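PDB 6W04: HAD hydrolase, family IA, variant 3 from Entamoeba histolytica, which is probably a magnesium-dependent hydrolase of the haloacid dehalogenase superfamily, its natural substrate not being established. Local coordinates for residues N194-I199 / N203-T208; S111-G114 / F119-K122. One frame throughout, in Å; residues are numbered along the deposited sequence. Where two conformers were deposited one is given.

Contact 1 (N194-I199 / N203-T208); sequences NELLQI and NLAIHT
L197 and A205, with L196 beside them, account for most of the 188 Å² that segments 194-199 and 203-208 bury against each other. They join the last two elements of a beta-alpha-beta unit: strand 183-187, helix 193-197 and strand 205-206, the last being an outermost strand of the parallel sheet in this HAD hydrolase. The backbone register pairs L196 with A205 and L197 with N203, their CA atoms 6.4 and 5.8 Å apart, so L196 and L197 are the helix residues that lie against the segment containing strand 205-206.

The methyl of A205 points at the helix, and this one carbon meets two atoms of L196. A205 CB lies 3.8 Å from L196 CB and 3.9 Å from L196 CD1, so the leucine covers the alanine with both the root and one branch of its side chain. L196 is buried and also touches M191; its side chain lies about 6 Å from that of the magnesium ligand D169, which puts this apolar patch near the metal site without making it part of it.

L204 and I206 point away from the helix and touch I185 and I187 respectively; their backbones hydrogen-bond to G186, and I206 also to A188. The helix thus packs on one side of the short strand, through A205.

L197, more exposed, works through a single methyl. With CG beside the backbone N (chi1 -67°), the leucine reaches the N203-L204 peptide, where CD2 sits over the link, 3.7 Å from N203 C and 3.6 Å from L204 N.

Contact 2 (S111-G114 / F119-K122); sequences SDWG and FIQK
S111 and F119 form the close, buried half of this contact. The serine hydroxyl comes up at the edge of the phenyl ring, near its plane, with OG 3.5 Å from F119 CE2 and 3.6 Å from F119 CZ, while S111 CB lies 3.8 Å from the same CE2. The hydroxyl is not left to the ring alone: OG is hydrogen-bonded to OD1 of N9, a magnesium-binding residue. The phenyl ring thus borders a second-shell residue of the metal site. F119 also stacks on the ring of F8 and touches Y76 and L80 of helix 62-82.

Segment 111-114 spans the passage from strand 105-112 into helix 113-123, and segment 119-122 lies further along that same helix, within a beta-alpha-beta unit of the Rossmann-like HAD fold that continues to strand 135-137. D112 occupies the N-cap position, its OD1 accepting a hydrogen bond from N115 N, so the first turn of the helix is capped just after the strand ends. F119, beyond that first turn, reaches back to S111 at the end of the strand.

On the more open side the fit is looser. W113 is exposed, and although its CB points away from segment 119-122, CG anti to the backbone N (chi1 170°) brings the far end of the indole to I120. W113 CH2 and I120 CD1 are 4.1 Å apart, the side chains crossing at about a right angle. The indole also meets the ring of F136, while its NE1 is hydrogen-bonded to Q117 OE1.

How the contacts relate
Contact 2 closes before contact 1 opens along the chain, and the two lie on opposite sides of the chain's centre, 27 Å apart between centres and about 18 Å between nearest atoms. What they share is the six-stranded parallel sheet. Contact 2 joins the end of strand 105-112, next to strand 3-7, to helix 113-123, whereas contact 1 uses strand 205-206 at the far edge, beyond strands 164-168 and 183-187. Between them lies the magnesium site of D7, N9 and D169: the side chains of S111 and L196 come within about 8 and 10 Å of the metal. Contact 2 is linked to that site through N9, while contact 1 probably bears on it less directly.

Contact 1 (N194-I199 / N203-T208)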
ATOM      1  N   ASN A 194      12.791 -10.583  -8.541  1.00 42.42           N
ATOM      2  CA  ASN A 194      12.490 -11.688  -9.454  1.00 47.82           C
ATOM      3  C   ASN A 194      11.109 -12.274  -9.192  1.00 50.82           C
ATOM      4  O   ASN A 194      10.447 -12.750 -10.124  1.00 43.40           O
ATOM      5  CB  ASN A 194      13.536 -12.791  -9.322  1.00 52.39           C
ATOM      6  CG  ASN A 194      14.888 -12.377  -9.853  1.00 72.28           C
ATOM      7  OD1 ASN A 194      15.003 -11.416 -10.619  1.00 74.76           O
ATOM      8  ND2 ASN A 194      15.928 -13.102  -9.448  1.00 77.19           N
ATOM      9  N   GLU A 195      10.676 -12.286  -7.935  1.00 43.55           N
ATOM     10  CA  GLU A 195       9.346 -12.804  -7.644  1.00 49.63           C
ATOM     11  C   GLU A 195       8.277 -11.882  -8.214  1.00 43.32           C
ATOM     12  O   GLU A 195       7.282 -12.354  -8.771  1.00 46.32           O
ATOM     13  CB  GLU A 195       9.176 -13.001  -6.135  1.00 37.96           C
ATOM     14  CG  GLU A 195      10.000 -14.186  -5.579  1.00 44.21           C
ATOM     15  CD  GLU A 195       9.992 -14.235  -4.056  1.00 51.61           C
ATOM     16  OE1 GLU A 195       9.697 -13.196  -3.425  1.00 46.11           O
ATOM     17  OE2 GLU A 195      10.270 -15.308  -3.486  1.00 57.88           O
ATOM     18  N   LEU A 196       8.488 -10.568  -8.125  1.00 35.35           N
ATOM     19  CA  LEU A 196       7.533  -9.630  -8.710  1.00 36.00           C
ATOM     20  C   LEU A 196       7.513  -9.735 -10.229  1.00 41.21           C
ATOM     21  O   LEU A 196       6.452  -9.582 -10.838  1.00 36.89           O
ATOM     22  CB  LEU A 196       7.859  -8.199  -8.273  1.00 34.78           C
ATOM     23  CG  LEU A 196       7.580  -7.872  -6.797  1.00 35.13           C
ATOM     24  CD1 LEU A 196       8.510  -6.759  -6.272  1.00 37.47           C
ATOM     25  CD2 LEU A 196       6.109  -7.478  -6.599  1.00 34.28           C
ATOM     26  N   LEU A 197       8.665 -10.013 -10.853  1.00 39.52           N
ATOM     27  CA  LEU A 197       8.717 -10.148 -12.305  1.00 42.56           C
ATOM     28  C   LEU A 197       7.999 -11.397 -12.794  1.00 45.13           C
ATOM     29  O   LEU A 197       7.575 -11.436 -13.952  1.00 51.68           O
ATOM     30  CB  LEU A 197      10.180 -10.151 -12.796  1.00 42.29           C
ATOM     31  CG  LEU A 197      10.941  -8.822 -12.625  1.00 51.73           C
ATOM     32  CD1 LEU A 197      12.406  -8.946 -13.043  1.00 52.92           C
ATOM     33  CD2 LEU A 197      10.271  -7.687 -13.388  1.00 48.28           C
ATOM     34  N   GLN A 198       7.850 -12.414 -11.939  1.00 40.75           N
ATOM     35  CA  GLN A 198       7.161 -13.626 -12.356  0.52 44.37           C
ATOM     36  C   GLN A 198       5.654 -13.430 -12.492  1.00 48.80           C
ATOM     37  O   GLN A 198       4.978 -14.346 -12.972  1.00 52.20           O
ATOM     38  CB  GLN A 198       7.458 -14.761 -11.372  0.52 46.49           C
ATOM     39  CG  GLN A 198       8.901 -15.285 -11.409  0.52 50.78           C
ATOM     40  CD  GLN A 198       9.059 -16.535 -12.266  0.52 56.16           C
ATOM     41  OE1 GLN A 198       8.771 -17.649 -11.827  0.52 65.50           O
ATOM     42  NE2 GLN A 198       9.521 -16.352 -13.492  0.52 60.29           N
ATOM     43  N   ILE A 199       5.121 -12.266 -12.106  1.00 42.77           N
ATOM     44  CA  ILE A 199       3.697 -11.955 -12.261  1.00 41.00           C
ATOM     45  C   ILE A 199       3.434 -11.452 -13.676  1.00 45.78           C
ATOM     46  O   ILE A 199       4.109 -10.531 -14.152  1.00 44.78           O
ATOM     47  CB  ILE A 199       3.253 -10.901 -11.235  1.00 38.12           C
ATOM     48  CG1 ILE A 199       3.361 -11.432  -9.813  1.00 38.22           C
ATOM     49  CG2 ILE A 199       1.825 -10.435 -11.518  1.00 33.16           C
ATOM     50  CD1 ILE A 199       3.193 -10.315  -8.780  1.00 33.49           C
ATOM     51  N   ASN A 203       6.505  -5.939 -15.394  1.00 50.00           N
ATOM     52  CA  ASN A 203       7.690  -6.063 -16.231  1.00 54.41           C
ATOM     53  C   ASN A 203       8.855  -5.234 -15.726  1.00 55.96           C
ATOM     54  O   ASN A 203       9.887  -5.161 -16.397  1.00 56.64           O
ATOM     55  CB  ASN A 203       7.341  -5.700 -17.670  1.00 52.99           C
ATOM     56  CG  ASN A 203       6.310  -6.636 -18.236  1.00 50.59           C
ATOM     57  OD1 ASN A 203       6.560  -7.830 -18.366  1.00 48.80           O
ATOM     58  ND2 ASN A 203       5.135  -6.113 -18.545  1.00 46.98           N
ATOM     59  N   LEU A 204       8.719  -4.631 -14.557  1.00 51.02           N
ATOM     60  CA  LEU A 204       9.808  -3.907 -13.926  1.00 54.67           C
ATOM     61  C   LEU A 204       9.552  -3.940 -12.428  1.00 47.04           C
ATOM     62  O   LEU A 204       8.418  -3.753 -11.992  1.00 39.32           O
ATOM     63  CB  LEU A 204       9.892  -2.460 -14.428  1.00 52.45           C
ATOM     64  CG  LEU A 204      11.157  -1.692 -14.041  1.00 53.68           C
ATOM     65  CD1 LEU A 204      12.338  -2.156 -14.874  1.00 59.03           C
ATOM     66  CD2 LEU A 204      10.942  -0.204 -14.218  1.00 60.87           C
ATOM     67  N   ALA A 205      10.591  -4.222 -11.652  1.00 38.87           N
ATOM     68  CA  ALA A 205      10.482  -4.150 -10.203  1.00 42.45           C
ATOM     69  C   ALA A 205      11.788  -3.579  -9.675  1.00 40.52           C
ATOM     70  O   ALA A 205      12.842  -3.758 -10.290  1.00 44.55           O
ATOM     71  CB  ALA A 205      10.168  -5.528  -9.591  1.00 38.75           C
ATOM     72  N   ILE A 206      11.711  -2.846  -8.561  1.00 37.46           N
ATOM     73  CA  ILE A 206      12.874  -2.165  -8.008  1.00 46.22           C
ATOM     74  C   ILE A 206      12.880  -2.308  -6.494  1.00 45.17           C
ATOM     75  O   ILE A 206      11.861  -2.618  -5.864  1.00 41.74           O
ATOM     76  CB  ILE A 206      12.922  -0.670  -8.388  1.00 45.05           C
ATOM     77  CG1 ILE A 206      11.671   0.037  -7.851  1.00 42.63           C
ATOM     78  CG2 ILE A 206      13.086  -0.513  -9.897  1.00 46.34           C
ATOM     79  CD1 ILE A 206      11.575   1.514  -8.187  1.00 53.74           C
ATOM     80  N   HIS A 207      14.056  -2.046  -5.910  1.00 45.26           N
ATOM     81  CA  HIS A 207      14.190  -2.109  -4.456  1.00 43.54           C
ATOM     82  C   HIS A 207      13.775  -0.800  -3.805  1.00 41.50           C
ATOM     83  O   HIS A 207      13.069  -0.806  -2.790  1.00 48.55           O
ATOM     84  CB  HIS A 207      15.622  -2.476  -4.064  1.00 50.92           C
ATOM     85  CG  HIS A 207      16.014  -3.863  -4.465  1.00 54.72           C
ATOM     86  ND1 HIS A 207      16.843  -4.125  -5.536  1.00 62.03           N
ATOM     87  CD2 HIS A 207      15.675  -5.069  -3.948  1.00 54.83           C
ATOM     88  CE1 HIS A 207      17.001  -5.433  -5.659  1.00 57.32           C
ATOM     89  NE2 HIS A 207      16.305  -6.027  -4.708  1.00 57.49           N
ATOM     90  N   THR A 208      14.214   0.331  -4.365  1.00 42.98           N
ATOM     91  CA  THR A 208      13.883   1.659  -3.849  1.00 45.04           C
ATOM     92  C   THR A 208      13.642   2.613  -5.015  1.00 48.86           C
ATOM     93  O   THR A 208      13.936   2.302  -6.173  1.00 44.57           O
ATOM     94  CB  THR A 208      14.995   2.234  -2.967  1.00 49.92           C
ATOM     95  OG1 THR A 208      16.021   2.776  -3.805  1.00 47.33           O
ATOM     96  CG2 THR A 208      15.592   1.175  -2.061  1.00 48.19           C
TER

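Contact 2 (S111-G114 / F119-K122)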
ATOM      1  N   SER A 111      -5.585   1.530   3.565  1.00 29.72           N
ATOM      2  CA  SER A 111      -5.737   1.912   4.964  1.00 31.20           C
ATOM      3  C   SER A 111      -7.011   2.722   5.166  1.00 28.49           C
ATOM      4  O   SER A 111      -7.428   3.478   4.285  1.00 29.88           O
ATOM      5  CB  SER A 111      -4.525   2.739   5.424  1.00 29.44           C
ATOM      6  OG  SER A 111      -3.339   1.940   5.478  1.00 40.85           O
ATOM      7  N   ASP A 112      -7.630   2.560   6.339  1.00 28.03           N
ATOM      8  CA  ASP A 112      -8.742   3.415   6.745  0.58 30.73           C
ATOM      9  C   ASP A 112      -8.236   4.807   7.124  1.00 30.07           C
ATOM     10  O   ASP A 112      -7.036   5.059   7.212  1.00 25.89           O
ATOM     11  CB  ASP A 112      -9.514   2.794   7.916  0.58 33.44           C
ATOM     12  CG  ASP A 112      -8.706   2.702   9.228  0.58 41.54           C
ATOM     13  OD1 ASP A 112      -7.538   3.159   9.354  0.58 36.07           O
ATOM     14  OD2 ASP A 112      -9.281   2.134  10.181  0.58 48.15           O
ATOM     15  N   TRP A 113      -9.176   5.725   7.377  1.00 32.28           N
ATOM     16  CA  TRP A 113      -8.775   7.099   7.696  1.00 29.27           C
ATOM     17  C   TRP A 113      -7.911   7.165   8.958  1.00 28.93           C
ATOM     18  O   TRP A 113      -6.967   7.966   9.032  1.00 29.97           O
ATOM     19  CB  TRP A 113     -10.000   7.998   7.876  1.00 32.81           C
ATOM     20  CG  TRP A 113      -9.555   9.310   8.436  1.00 33.93           C
ATOM     21  CD1 TRP A 113      -9.675   9.748   9.732  1.00 35.52           C
ATOM     22  CD2 TRP A 113      -8.841  10.337   7.726  1.00 32.17           C
ATOM     23  NE1 TRP A 113      -9.109  11.002   9.856  1.00 32.24           N
ATOM     24  CE2 TRP A 113      -8.598  11.386   8.638  1.00 30.72           C
ATOM     25  CE3 TRP A 113      -8.409  10.478   6.399  1.00 31.21           C
ATOM     26  CZ2 TRP A 113      -7.905  12.541   8.275  1.00 34.52           C
ATOM     27  CZ3 TRP A 113      -7.729  11.644   6.030  1.00 34.54           C
ATOM     28  CH2 TRP A 113      -7.480  12.655   6.975  1.00 32.93           C
ATOM     29  N   GLY A 114      -8.241   6.367   9.980  1.00 28.48           N
ATOM     30  CA  GLY A 114      -7.424   6.357  11.192  1.00 32.10           C
ATOM     31  C   GLY A 114      -5.935   6.275  10.902  1.00 34.19           C
ATOM     32  O   GLY A 114      -5.131   7.061  11.426  1.00 24.14           O
ATOM     33  N   PHE A 119      -0.318   8.726   8.951  1.00 25.57           N
ATOM     34  CA  PHE A 119       0.616   8.878   7.832  1.00 29.44           C
ATOM     35  C   PHE A 119       0.862  10.346   7.511  1.00 28.81           C
ATOM     36  O   PHE A 119       2.015  10.771   7.363  1.00 28.87           O
ATOM     37  CB  PHE A 119       0.092   8.180   6.572  1.00 25.80           C
ATOM     38  CG  PHE A 119      -0.184   6.719   6.727  1.00 30.85           C
ATOM     39  CD1 PHE A 119       0.421   5.965   7.718  1.00 23.27           C
ATOM     40  CD2 PHE A 119      -1.043   6.087   5.829  1.00 25.77           C
ATOM     41  CE1 PHE A 119       0.132   4.604   7.829  1.00 26.67           C
ATOM     42  CE2 PHE A 119      -1.324   4.742   5.930  1.00 30.82           C
ATOM     43  CZ  PHE A 119      -0.734   3.994   6.926  1.00 28.61           C
ATOM     44  N   ILE A 120      -0.219  11.128   7.364  1.00 28.59           N
ATOM     45  CA  ILE A 120      -0.096  12.553   7.049  1.00 28.04           C
ATOM     46  C   ILE A 120       0.649  13.276   8.157  1.00 32.72           C
ATOM     47  O   ILE A 120       1.562  14.067   7.906  1.00 29.32           O
ATOM     48  CB  ILE A 120      -1.486  13.178   6.817  1.00 30.57           C
ATOM     49  CG1 ILE A 120      -2.150  12.537   5.589  1.00 31.81           C
ATOM     50  CG2 ILE A 120      -1.384  14.700   6.673  1.00 31.97           C
ATOM     51  CD1 ILE A 120      -3.655  12.824   5.472  1.00 36.49           C
ATOM     52  N   GLN A 121       0.255  13.021   9.406  1.00 30.23           N
ATOM     53  CA  GLN A 121       0.884  13.655  10.553  1.00 31.11           C
ATOM     54  C   GLN A 121       2.378  13.336  10.615  1.00 33.11           C
ATOM     55  O   GLN A 121       3.220  14.235  10.732  1.00 30.86           O
ATOM     56  CB  GLN A 121       0.167  13.171  11.819  1.00 32.11           C
ATOM     57  CG  GLN A 121      -0.015  14.151  12.945  1.00 54.48           C
ATOM     58  CD  GLN A 121      -1.130  13.709  13.911  1.00 62.92           C
ATOM     59  OE1 GLN A 121      -1.601  14.501  14.726  1.00 70.25           O
ATOM     60  NE2 GLN A 121      -1.557  12.436  13.810  1.00 50.98           N
ATOM     61  N   LYS A 122       2.724  12.051  10.534  1.00 26.63           N
ATOM     62  CA  LYS A 122       4.107  11.626  10.764  1.00 26.43           C
ATOM     63  C   LYS A 122       5.007  12.000   9.590  1.00 29.04           C
ATOM     64  O   LYS A 122       6.161  12.392   9.785  1.00 28.64           O
ATOM     65  CB  LYS A 122       4.154  10.102  11.005  1.00 25.90           C
ATOM     66  CG  LYS A 122       5.573   9.555  11.227  1.00 28.93           C
ATOM     67  CD  LYS A 122       5.571   8.044  11.545  1.00 26.28           C
ATOM     68  CE  LYS A 122       7.012   7.566  11.879  1.00 25.78           C
ATOM     69  NZ  LYS A 122       7.512   8.146  13.166  1.00 27.90           N
TER